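Local coordinates for mandelate racemase/muconate lactonizing enzyme family protein (Azoarcus sp., PDB 2QDE) that belongs to the enolase superfamily, pairing an alpha+beta capping domain with a TIM-like barrel that holds a barium ion in the model, at residues A[79-82]-A[87-90]; A[95-98]-A[103-106]. One frame throughout, in Å; residues are numbered along the deposited sequence.

Contact 1: residues A[79-82]-A[87-90]; sequences LGED and EKIV
E81 and K88 meet in a salt bridge that ties the loop after helix 62-78 to the next helix. The glutamate leaves the backbone with CG anti to N (chi1 -179°), and its CB bond points at helix 86-96. Its methylene CG lies 3.8 Å from CD1 of I89, the two side chains passing in opposite directions. A bend at chi2, 62°, then turns the carboxylate off that hydrocarbon path. OE1 receives NZ of K88 at 2.8 Å, on its syn side and 18° out of the carboxylate plane. OE2 turns back to its own loop: its anti lone pair accepts N-H of D82 at 2.7 Å, and a water donates to it while making a weak link to K88 NZ. Both oxygens are therefore held, which should fix the rotation of the group. Lysine suits position 88 because its extended chain spans the gap between helix and loop; isoleucine suits 89 because its place is buried and lined by hydrocarbon, with CG of E81 on the loop, V77 and L78 of helix 62-78 and L111 of helix 101-119. D82 itself turns its OD1 to T84. Around these helices the fold continues into the antiparallel sheet, for the backbones of G80 and E81 hydrogen-bond to I5 at the start of strand 5-15.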
loop_
_atom_site.group_PDB
_atom_site.type_symbol
_atom_site.label_atom_id
_atom_site.label_comp_id
_atom_site.label_asym_id
_atom_site.label_seq_id
_atom_site.Cartn_x
_atom_site.Cartn_y
_atom_site.Cartn_z
ATOM N N LEU A 79 15.247 -8.165 44.557
ATOM C CA LEU A 79 15.394 -8.638 45.932
ATOM C C LEU A 79 14.379 -9.711 46.311
ATOM O O LEU A 79 13.173 -9.543 46.120
ATOM C CB LEU A 79 15.320 -7.453 46.898
ATOM C CG LEU A 79 16.555 -6.552 46.811
ATOM C CD1 LEU A 79 16.315 -5.236 47.526
ATOM C CD2 LEU A 79 17.751 -7.284 47.398
ATOM N N GLY A 80 14.887 -10.825 46.835
ATOM C CA GLY A 80 14.026 -11.922 47.235
ATOM C C GLY A 80 13.625 -12.836 46.087
ATOM O O GLY A 80 12.923 -13.827 46.294
ATOM N N GLU A 81 14.081 -12.519 44.879
ATOM C CA GLU A 81 13.738 -13.313 43.700
ATOM C C GLU A 81 14.779 -14.369 43.324
ATOM O O GLU A 81 15.973 -14.215 43.597
ATOM C CB GLU A 81 13.495 -12.378 42.500
ATOM C CG GLU A 81 13.096 -13.099 41.214
ATOM C CD GLU A 81 11.789 -13.854 41.369
ATOM O OE1 GLU A 81 10.723 -13.268 41.088
ATOM O OE2 GLU A 81 11.827 -15.028 41.794
ATOM N N ASP A 82 14.301 -15.442 42.694
ATOM C CA ASP A 82 15.131 -16.545 42.217
ATOM C C ASP A 82 15.793 -16.032 40.927
ATOM O O ASP A 82 15.108 -15.736 39.948
ATOM C CB ASP A 82 14.235 -17.761 41.916
ATOM C CG ASP A 82 15.017 -18.981 41.469
ATOM O OD1 ASP A 82 16.157 -18.826 40.971
ATOM O OD2 ASP A 82 14.477 -20.107 41.599
ATOM N N GLU A 87 13.404 -14.952 32.247
ATOM C CA GLU A 87 12.267 -14.524 31.423
ATOM C C GLU A 87 11.334 -13.659 32.282
ATOM O O GLU A 87 10.910 -12.578 31.875
ATOM C CB GLU A 87 11.464 -15.729 30.904
ATOM C CG GLU A 87 12.053 -16.492 29.714
ATOM C CD GLU A 87 11.602 -15.954 28.355
ATOM O OE1 GLU A 87 10.521 -15.323 28.269
ATOM O OE2 GLU A 87 12.324 -16.186 27.362
ATOM N N LYS A 88 11.019 -14.154 33.476
ATOM C CA LYS A 88 10.126 -13.451 34.388
ATOM C C LYS A 88 10.641 -12.059 34.753
ATOM O O LYS A 88 9.919 -11.070 34.620
ATOM C CB LYS A 88 9.923 -14.279 35.663
ATOM C CG LYS A 88 8.884 -13.705 36.619
ATOM C CD LYS A 88 8.929 -14.412 37.970
ATOM C CE LYS A 88 7.996 -13.742 38.969
ATOM N NZ LYS A 88 8.221 -14.246 40.356
ATOM N N ILE A 89 11.889 -11.983 35.208
ATOM C CA ILE A 89 12.487 -10.708 35.604
ATOM C C ILE A 89 12.606 -9.704 34.454
ATOM O O ILE A 89 12.300 -8.521 34.620
ATOM C CB ILE A 89 13.880 -10.937 36.240
ATOM C CG1 ILE A 89 13.718 -11.751 37.526
ATOM C CG2 ILE A 89 14.553 -9.599 36.534
ATOM C CD1 ILE A 89 15.025 -12.265 38.104
ATOM N N VAL A 90 13.055 -10.169 33.293
ATOM C CA VAL A 90 13.184 -9.291 32.134
ATOM C C VAL A 90 11.809 -8.729 31.789
ATOM O O VAL A 90 11.680 -7.565 31.419
ATOM C CB VAL A 90 13.752 -10.058 30.910
ATOM C CG1 VAL A 90 13.713 -9.179 29.658
ATOM C CG2 VAL A 90 15.175 -10.492 31.199
HETATM O O HOH W 1 9.534 -16.383 42.282
#

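Contact 2: residues A[95-98]-A[103-106]; sequences ILTR and AKAT
K104 reaches from helix 101-119 to T97, the residue at which the chain leaves helix 86-96. Its first torsion sets CG anti to the carbonyl carbon (chi1 -67°), and from there the chain is fully extended, so the ammonium group reaches the neighbouring backbone although the nearest CA atoms, those of T97 and K104, are 9.1 Å apart. NZ gives a hydrogen bond of 2.8 Å to the carbonyl O of T97. The approach is from above the carbonyl plane, 36° out of it, with a C=O...N angle of 144°, so the bond does not follow a lone pair. CE comes along with it, 3.4 Å from the same O of T97. The CB bond of T97 also points toward 103-106, and its CB lies 4.2 Å from CE of K104, a light aliphatic contact beside the polar one.

Lysine suits this buried place because a long methylene chain can lie against F73 of helix 62-78 while its charge is met at the far end: NZ also forms a salt bridge with D94 and a weak hydrogen bond with O of D99. Threonine, small and beta-branched, is buried here, touching M68 and F73 of helix 62-78. On another subunit, S55 packs against T97, and its OG is bonded to O of L96. Here a lysine from the following helix holds the turn at the C-terminal end of a helix, within two consecutive helices joined by a short loop in the enolase-type N-terminal domain.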
loop_
_atom_site.group_PDB
_atom_site.type_symbol
_atom_site.label_atom_id
_atom_site.label_comp_id
_atom_site.label_asym_id
_atom_site.label_seq_id
_atom_site.Cartn_x
_atom_site.Cartn_y
_atom_site.Cartn_z
ATOM N N ILE A 95 7.745 -4.055 32.059
ATOM C CA ILE A 95 6.434 -3.527 32.403
ATOM C C ILE A 95 6.623 -2.359 33.369
ATOM O O ILE A 95 5.919 -1.348 33.296
ATOM C CB ILE A 95 5.558 -4.593 33.082
ATOM C CG1 ILE A 95 5.282 -5.738 32.101
ATOM C CG2 ILE A 95 4.241 -3.972 33.555
ATOM C CD1 ILE A 95 4.472 -5.325 30.894
ATOM N N LEU A 96 7.595 -2.498 34.260
ATOM C CA LEU A 96 7.870 -1.472 35.261
ATOM C C LEU A 96 8.521 -0.206 34.719
ATOM O O LEU A 96 8.202 0.892 35.164
ATOM C CB LEU A 96 8.767 -2.046 36.362
ATOM C CG LEU A 96 9.242 -1.108 37.477
ATOM C CD1 LEU A 96 8.054 -0.657 38.324
ATOM C CD2 LEU A 96 10.267 -1.831 38.346
ATOM N N THR A 97 9.424 -0.363 33.754
ATOM C CA THR A 97 10.154 0.776 33.220
ATOM C C THR A 97 10.215 0.933 31.701
ATOM O O THR A 97 10.466 -0.027 30.966
ATOM C CB THR A 97 11.607 0.752 33.737
ATOM O OG1 THR A 97 11.608 0.811 35.168
ATOM C CG2 THR A 97 12.396 1.932 33.189
ATOM N N ARG A 98 10.008 2.170 31.259
ATOM C CA ARG A 98 10.067 2.543 29.849
ATOM C C ARG A 98 11.548 2.812 29.554
ATOM O O ARG A 98 12.252 3.389 30.393
ATOM C CB ARG A 98 9.267 3.828 29.623
ATOM C CG ARG A 98 9.150 4.273 28.175
ATOM C CD ARG A 98 8.817 5.755 28.103
ATOM N NE ARG A 98 7.775 6.043 27.119
ATOM C CZ ARG A 98 7.883 5.806 25.814
ATOM N NH1 ARG A 98 8.997 5.278 25.319
ATOM N NH2 ARG A 98 6.868 6.087 25.008
ATOM N N ALA A 103 20.464 -0.081 31.529
ATOM C CA ALA A 103 20.295 -0.453 32.931
ATOM C C ALA A 103 19.716 -1.867 32.988
ATOM O O ALA A 103 20.169 -2.704 33.770
ATOM C CB ALA A 103 19.361 0.526 33.624
ATOM N N LYS A 104 18.714 -2.123 32.150
ATOM C CA LYS A 104 18.083 -3.440 32.093
ATOM C C LYS A 104 19.105 -4.479 31.636
ATOM O O LYS A 104 19.171 -5.583 32.182
ATOM C CB LYS A 104 16.902 -3.435 31.117
ATOM C CG LYS A 104 15.711 -2.588 31.541
ATOM C CD LYS A 104 14.690 -2.492 30.405
ATOM C CE LYS A 104 13.435 -1.751 30.831
ATOM N NZ LYS A 104 12.535 -1.460 29.682
ATOM N N ALA A 105 19.901 -4.119 30.634
ATOM C CA ALA A 105 20.913 -5.023 30.103
ATOM C C ALA A 105 21.901 -5.421 31.194
ATOM O O ALA A 105 22.274 -6.584 31.314
ATOM C CB ALA A 105 21.656 -4.361 28.953
ATOM N N THR A 106 22.322 -4.444 31.986
ATOM C CA THR A 106 23.266 -4.688 33.063
ATOM C C THR A 106 22.737 -5.726 34.051
ATOM O O THR A 106 23.478 -6.609 34.496
ATOM C CB THR A 106 23.580 -3.385 33.795
ATOM O OG1 THR A 106 24.137 -2.454 32.860
ATOM C CG2 THR A 106 24.583 -3.624 34.914
#

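Overall arrangement
Contact 1 closes before contact 2 opens, so the two follow in series along the chain, with centres 12 Å apart and nearest atoms about 5 Å apart, without touching. Helix 86-96 is common to both: contact 1 joins its early turns to the loop that leads into it, and contact 2 joins the residues just past its C-terminal end to helix 101-119. Together they bridge the two successive links between helices 62-78, 86-96 and 101-119 of the N-terminal domain. Other copies of the protein lie near both, the second subunit at contact 1 and the third at contact 2, so this helical layer also takes part in the eight-chain assembly.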